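PDB 5JLD: arginyl-tRNA synthetase, putative from Plasmodium falciparum, which probably catalyses the ATP-dependent attachment of L-arginine to tRNA(Arg), releasing AMP and diphosphate, as an aminoacyl-tRNA synthetase of the first class. Local coordinates for residues Y511-I525 / L538-F552. Sequence-based numbering, arbitrary orientation. Where two conformers were deposited one is given.
Sequences YEINLGLHILKFPDI and LAEYMYDLTTTFTAF
Tyr511 sets one ring face over the carbonyl oxygen of Ala551, while a water donates to both Tyr511 O and Thr548 O and so ties the two backbones together at this end. One residue on, the CG methylene of Glu512 lies against the Phe552 ring, 3.5 Å from CE1. Leu515 is a knob in a hole formed by Leu545, Thr548, Phe549 and Phe552: its CD2 approaches Phe552 CD2 at 3.8 Å, its CD1 meets the Leu545 methyl CD1, and Thr548 CG2 presses on its backbone at CA. A turn later, His518 and Tyr541 clasp each other through two reciprocal side-chain-to-backbone hydrogen bonds. With CG anti to the backbone N (chi1 -164°), the imidazole reaches across the interface, and NE2 donates to Tyr541 O over 3.0 Å in a nearly straight bond (169°) close to the ring plane. In return Tyr541 OH donates to His518 O at 2.8 Å; this oxygen also accepts from Lys521 N, and the two donors arrive from opposite faces of the carbonyl plane. The same rings form an offset stack, their planes 14° apart, so that bonding and stacking together fix the imidazole's rotation. Phe522 brings CD1 to within 3.4 Å of Tyr541 CE2, its ring inclined to the phenol, and turns its edge to Leu538 CD1. Ile525 ends the series, with CG1 and CD1 against Tyr541 and CG2 on Leu538. Leu577 of helix 564-584 also touches Tyr541, while Leu106 of helix 99-108 meets Ile519. The axes of segments 511-520 and 538-552 run antiparallel and approach to 8.9 Å; the Leu515 knob and the cluster of His518, Phe522 and Tyr541 help build the α-helical bundle characteristic of the DALR anticodon-binding domain of arginyl-tRNA synthetases.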
loop_
_atom_site.group_PDB
_atom_site.type_symbol
_atom_site.label_atom_id
_atom_site.label_comp_id
_atom_site.label_asym_id
_atom_site.label_seq_id
_atom_site.Cartn_x
_atom_site.Cartn_y
_atom_site.Cartn_z
ATOM N N TYR A 511 1.124 15.516 26.750
ATOM C CA TYR A 511 1.905 15.247 25.546
ATOM C C TYR A 511 2.372 13.797 25.495
ATOM O O TYR A 511 2.464 13.196 24.416
ATOM C CB TYR A 511 3.098 16.201 25.458
ATOM C CG TYR A 511 2.686 17.650 25.458
ATOM C CD1 TYR A 511 2.032 18.208 24.365
ATOM C CD2 TYR A 511 2.925 18.461 26.566
ATOM C CE1 TYR A 511 1.637 19.538 24.370
ATOM C CE2 TYR A 511 2.532 19.788 26.578
ATOM C CZ TYR A 511 1.886 20.319 25.481
ATOM O OH TYR A 511 1.504 21.643 25.496
ATOM N N GLU A 512 2.661 13.246 26.669
ATOM C CA GLU A 512 3.062 11.848 26.793
ATOM C C GLU A 512 1.859 10.947 26.584
ATOM O O GLU A 512 1.959 9.918 25.922
ATOM C CB GLU A 512 3.701 11.593 28.156
ATOM C CG GLU A 512 5.151 12.032 28.230
ATOM C CD GLU A 512 5.536 12.497 29.616
ATOM O OE1 GLU A 512 6.258 11.767 30.321
ATOM O OE2 GLU A 512 5.106 13.600 30.001
ATOM N N ILE A 513 0.724 11.363 27.143
ATOM C CA ILE A 513 -0.562 10.733 26.870
ATOM C C ILE A 513 -0.828 10.709 25.371
ATOM O O ILE A 513 -1.124 9.662 24.809
ATOM C CB ILE A 513 -1.738 11.466 27.573
ATOM C CG1 ILE A 513 -1.690 11.248 29.082
ATOM C CG2 ILE A 513 -3.071 10.961 27.042
ATOM C CD1 ILE A 513 -1.854 9.789 29.487
ATOM N N ASN A 514 -0.709 11.869 24.731
ATOM C CA ASN A 514 -1.005 11.986 23.297
ATOM C C ASN A 514 -0.076 11.146 22.400
ATOM O O ASN A 514 -0.525 10.513 21.416
ATOM C CB ASN A 514 -0.936 13.451 22.872
ATOM C CG ASN A 514 -2.185 14.225 23.241
ATOM O OD1 ASN A 514 -3.100 13.683 23.857
ATOM N ND2 ASN A 514 -2.227 15.503 22.867
ATOM N N LEU A 515 1.212 11.148 22.743
ATOM C CA LEU A 515 2.176 10.311 22.045
ATOM C C LEU A 515 1.813 8.828 22.207
ATOM O O LEU A 515 1.759 8.082 21.224
ATOM C CB LEU A 515 3.597 10.596 22.551
ATOM C CG LEU A 515 4.694 9.739 21.903
ATOM C CD1 LEU A 515 4.579 9.843 20.386
ATOM C CD2 LEU A 515 6.074 10.158 22.348
ATOM N N GLY A 516 1.542 8.419 23.448
ATOM C CA GLY A 516 1.127 7.050 23.736
ATOM C C GLY A 516 -0.066 6.636 22.893
ATOM O O GLY A 516 -0.069 5.569 22.243
ATOM N N LEU A 517 -1.072 7.504 22.877
ATOM C CA LEU A 517 -2.285 7.274 22.111
ATOM C C LEU A 517 -1.958 7.041 20.636
ATOM O O LEU A 517 -2.357 6.021 20.034
ATOM C CB LEU A 517 -3.241 8.462 22.244
ATOM C CG LEU A 517 -4.453 8.424 21.304
ATOM C CD1 LEU A 517 -5.305 7.206 21.610
ATOM C CD2 LEU A 517 -5.297 9.706 21.389
ATOM N N HIS A 518 -1.224 7.991 20.063
ATOM C CA HIS A 518 -0.934 7.898 18.659
ATOM C C HIS A 518 -0.215 6.582 18.345
ATOM O O HIS A 518 -0.564 5.893 17.388
ATOM C CB HIS A 518 -0.114 9.079 18.178
ATOM C CG HIS A 518 -0.127 9.217 16.685
ATOM N ND1 HIS A 518 -1.244 9.636 15.993
ATOM C CD2 HIS A 518 0.815 8.945 15.750
ATOM C CE1 HIS A 518 -0.981 9.647 14.698
ATOM N NE2 HIS A 518 0.261 9.224 14.524
ATOM N N ILE A 519 0.751 6.220 19.183
ATOM C CA ILE A 519 1.432 4.950 19.019
ATOM C C ILE A 519 0.438 3.783 19.031
ATOM O O ILE A 519 0.511 2.893 18.191
ATOM C CB ILE A 519 2.475 4.747 20.112
ATOM C CG1 ILE A 519 3.619 5.741 19.919
ATOM C CG2 ILE A 519 2.977 3.315 20.109
ATOM C CD1 ILE A 519 4.538 5.854 21.145
ATOM N N LEU A 520 -0.525 3.807 19.945
ATOM C CA LEU A 520 -1.459 2.687 20.033
ATOM C C LEU A 520 -2.532 2.705 18.929
ATOM O O LEU A 520 -3.308 1.753 18.808
ATOM C CB LEU A 520 -2.131 2.662 21.415
ATOM C CG LEU A 520 -1.179 2.397 22.581
ATOM C CD1 LEU A 520 -1.882 2.684 23.900
ATOM C CD2 LEU A 520 -0.624 0.959 22.524
ATOM N N LYS A 521 -2.587 3.783 18.142
ATOM C CA LYS A 521 -3.510 3.827 16.999
ATOM C C LYS A 521 -3.032 3.006 15.787
ATOM O O LYS A 521 -3.797 2.778 14.857
ATOM C CB LYS A 521 -3.740 5.264 16.546
ATOM C CG LYS A 521 -4.559 6.137 17.507
ATOM C CD LYS A 521 -4.854 7.484 16.855
ATOM C CE LYS A 521 -5.691 8.371 17.748
ATOM N NZ LYS A 521 -5.939 9.671 17.058
ATOM N N PHE A 522 -1.768 2.596 15.804
ATOM C CA PHE A 522 -1.116 1.936 14.670
ATOM C C PHE A 522 -1.986 0.813 14.044
ATOM O O PHE A 522 -2.204 0.825 12.845
ATOM C CB PHE A 522 0.266 1.410 15.113
ATOM C CG PHE A 522 1.190 1.042 13.976
ATOM C CD1 PHE A 522 1.364 1.891 12.901
ATOM C CD2 PHE A 522 1.908 -0.150 14.003
ATOM C CE1 PHE A 522 2.230 1.563 11.858
ATOM C CE2 PHE A 522 2.781 -0.486 12.974
ATOM C CZ PHE A 522 2.941 0.373 11.891
ATOM N N PRO A 523 -2.549 -0.101 14.860
ATOM C CA PRO A 523 -3.380 -1.150 14.244
ATOM C C PRO A 523 -4.600 -0.643 13.463
ATOM O O PRO A 523 -5.025 -1.328 12.516
ATOM C CB PRO A 523 -3.829 -1.987 15.448
ATOM C CG PRO A 523 -2.731 -1.782 16.457
ATOM C CD PRO A 523 -2.384 -0.330 16.310
ATOM N N ASP A 524 -5.142 0.521 13.843
ATOM C CA ASP A 524 -6.287 1.096 13.141
ATOM C C ASP A 524 -5.936 1.348 11.667
ATOM O O ASP A 524 -6.774 1.182 10.768
ATOM C CB ASP A 524 -6.742 2.420 13.787
ATOM C CG ASP A 524 -7.144 2.274 15.269
ATOM O OD1 ASP A 524 -7.228 1.158 15.821
ATOM O OD2 ASP A 524 -7.391 3.306 15.889
ATOM N N ILE A 525 -4.692 1.764 11.437
ATOM C CA ILE A 525 -4.215 2.061 10.085
ATOM C C ILE A 525 -4.327 0.811 9.196
ATOM O O ILE A 525 -4.796 0.878 8.056
ATOM C CB ILE A 525 -2.758 2.559 10.089
ATOM C CG1 ILE A 525 -2.605 3.802 10.983
ATOM C CG2 ILE A 525 -2.285 2.844 8.665
ATOM C CD1 ILE A 525 -3.422 4.988 10.483
ATOM N N LEU A 538 -1.224 5.792 5.963
ATOM C CA LEU A 538 -0.034 5.355 6.692
ATOM C C LEU A 538 0.996 6.494 6.707
ATOM O O LEU A 538 1.534 6.839 7.761
ATOM C CB LEU A 538 0.546 4.065 6.076
ATOM C CG LEU A 538 1.844 3.459 6.626
ATOM C CD1 LEU A 538 1.784 3.308 8.142
ATOM C CD2 LEU A 538 2.135 2.093 5.959
ATOM N N ALA A 539 1.227 7.116 5.553
ATOM C CA ALA A 539 2.183 8.227 5.477
ATOM C C ALA A 539 1.773 9.350 6.450
ATOM O O ALA A 539 2.582 9.875 7.243
ATOM C CB ALA A 539 2.263 8.754 4.048
ATOM N N GLU A 540 0.496 9.697 6.377
ATOM C CA GLU A 540 -0.121 10.649 7.287
ATOM C C GLU A 540 0.203 10.260 8.738
ATOM O O GLU A 540 0.716 11.066 9.521
ATOM C CB GLU A 540 -1.629 10.635 7.099
ATOM C CG GLU A 540 -2.258 11.711 6.290
ATOM C CD GLU A 540 -3.753 11.761 6.585
ATOM O OE1 GLU A 540 -4.116 11.630 7.783
ATOM O OE2 GLU A 540 -4.556 11.901 5.639
ATOM N N TYR A 541 -0.073 8.993 9.060
ATOM C CA TYR A 541 0.089 8.494 10.414
ATOM C C TYR A 541 1.508 8.779 10.832
ATOM O O TYR A 541 1.778 9.287 11.943
ATOM C CB TYR A 541 -0.207 6.994 10.482
ATOM C CG TYR A 541 0.144 6.375 11.812
ATOM C CD1 TYR A 541 -0.764 6.403 12.867
ATOM C CD2 TYR A 541 1.384 5.778 12.023
ATOM C CE1 TYR A 541 -0.452 5.841 14.088
ATOM C CE2 TYR A 541 1.706 5.218 13.251
ATOM C CZ TYR A 541 0.777 5.257 14.281
ATOM O OH TYR A 541 1.068 4.703 15.510
ATOM N N MET A 542 2.406 8.529 9.882
ATOM C CA MET A 542 3.814 8.564 10.185
ATOM C C MET A 542 4.175 9.994 10.453
ATOM O O MET A 542 4.864 10.297 11.429
ATOM C CB MET A 542 4.651 7.986 9.035
ATOM C CG MET A 542 6.120 7.900 9.393
ATOM S SD MET A 542 7.137 7.225 8.065
ATOM C CE MET A 542 6.786 8.409 6.765
ATOM N N TYR A 543 3.670 10.872 9.592
ATOM C CA TYR A 543 3.915 12.294 9.740
ATOM C C TYR A 543 3.405 12.705 11.116
ATOM O O TYR A 543 4.106 13.396 11.876
ATOM C CB TYR A 543 3.225 13.097 8.626
ATOM C CG TYR A 543 3.503 14.587 8.685
ATOM C CD1 TYR A 543 4.704 15.106 8.213
ATOM C CD2 TYR A 543 2.567 15.473 9.209
ATOM C CE1 TYR A 543 4.973 16.456 8.262
ATOM C CE2 TYR A 543 2.827 16.845 9.271
ATOM C CZ TYR A 543 4.034 17.326 8.796
ATOM O OH TYR A 543 4.308 18.671 8.836
ATOM N N ASP A 544 2.214 12.229 11.471
ATOM C CA ASP A 544 1.638 12.732 12.708
ATOM C C ASP A 544 2.514 12.223 13.828
ATOM O O ASP A 544 2.793 12.970 14.775
ATOM C CB ASP A 544 0.173 12.327 12.860
ATOM C CG ASP A 544 -0.714 12.979 11.797
ATOM O OD1 ASP A 544 -0.248 13.945 11.131
ATOM O OD2 ASP A 544 -1.868 12.542 11.616
ATOM N N LEU A 545 3.059 11.010 13.656
ATOM C CA LEU A 545 3.885 10.447 14.709
ATOM C C LEU A 545 5.033 11.412 14.989
ATOM O O LEU A 545 5.317 11.756 16.149
ATOM C CB LEU A 545 4.407 9.074 14.334
ATOM C CG LEU A 545 5.396 8.464 15.324
ATOM C CD1 LEU A 545 4.767 8.342 16.705
ATOM C CD2 LEU A 545 5.863 7.095 14.811
ATOM N N THR A 546 5.626 11.926 13.921
ATOM C CA THR A 546 6.786 12.771 14.101
ATOM C C THR A 546 6.352 14.043 14.821
ATOM O O THR A 546 6.980 14.429 15.811
ATOM C CB THR A 546 7.507 13.075 12.748
ATOM O OG1 THR A 546 6.770 14.039 11.990
ATOM C CG2 THR A 546 7.670 11.786 11.929
ATOM N N THR A 547 5.238 14.651 14.419
ATOM C CA THR A 547 4.933 15.969 15.001
ATOM C C THR A 547 4.519 15.803 16.452
ATOM O O THR A 547 4.966 16.553 17.340
ATOM C CB THR A 547 3.837 16.710 14.237
ATOM O OG1 THR A 547 2.640 15.929 14.259
ATOM C CG2 THR A 547 4.267 16.981 12.779
ATOM N N THR A 548 3.676 14.804 16.695
ATOM C CA THR A 548 3.292 14.485 18.053
ATOM C C THR A 548 4.565 14.325 18.869
ATOM O O THR A 548 4.686 14.924 19.955
ATOM C CB THR A 548 2.439 13.220 18.119
ATOM O OG1 THR A 548 1.261 13.421 17.335
ATOM C CG2 THR A 548 2.037 12.915 19.563
ATOM N N PHE A 549 5.549 13.616 18.299
ATOM C CA PHE A 549 6.767 13.350 19.049
ATOM C C PHE A 549 7.432 14.677 19.364
ATOM O O PHE A 549 7.848 14.934 20.501
ATOM C CB PHE A 549 7.754 12.438 18.297
ATOM C CG PHE A 549 9.071 12.291 19.010
ATOM C CD1 PHE A 549 9.231 11.328 20.005
ATOM C CD2 PHE A 549 10.125 13.162 18.744
ATOM C CE1 PHE A 549 10.429 11.214 20.702
ATOM C CE2 PHE A 549 11.324 13.058 19.437
ATOM C CZ PHE A 549 11.478 12.080 20.420
ATOM N N THR A 550 7.515 15.530 18.355
ATOM C CA THR A 550 8.154 16.818 18.530
ATOM C C THR A 550 7.487 17.565 19.676
ATOM O O THR A 550 8.164 18.148 20.519
ATOM C CB THR A 550 8.095 17.661 17.241
ATOM O OG1 THR A 550 8.853 17.005 16.221
ATOM C CG2 THR A 550 8.673 19.064 17.486
ATOM N N ALA A 551 6.156 17.505 19.716
ATOM C CA ALA A 551 5.413 18.244 20.729
ATOM C C ALA A 551 5.766 17.704 22.107
ATOM O O ALA A 551 5.878 18.462 23.076
ATOM C CB ALA A 551 3.918 18.156 20.482
ATOM N N PHE A 552 5.934 16.388 22.182
ATOM C CA PHE A 552 6.440 15.753 23.379
ATOM C C PHE A 552 7.773 16.410 23.739
ATOM O O PHE A 552 7.880 17.050 24.802
ATOM C CB PHE A 552 6.558 14.246 23.148
ATOM C CG PHE A 552 7.437 13.517 24.112
ATOM C CD1 PHE A 552 7.184 13.536 25.479
ATOM C CD2 PHE A 552 8.497 12.756 23.640
ATOM C CE1 PHE A 552 7.989 12.834 26.359
ATOM C CE2 PHE A 552 9.302 12.044 24.509
ATOM C CZ PHE A 552 9.048 12.085 25.877
HETATM O O HOH W 1 2.656 15.164 22.134
#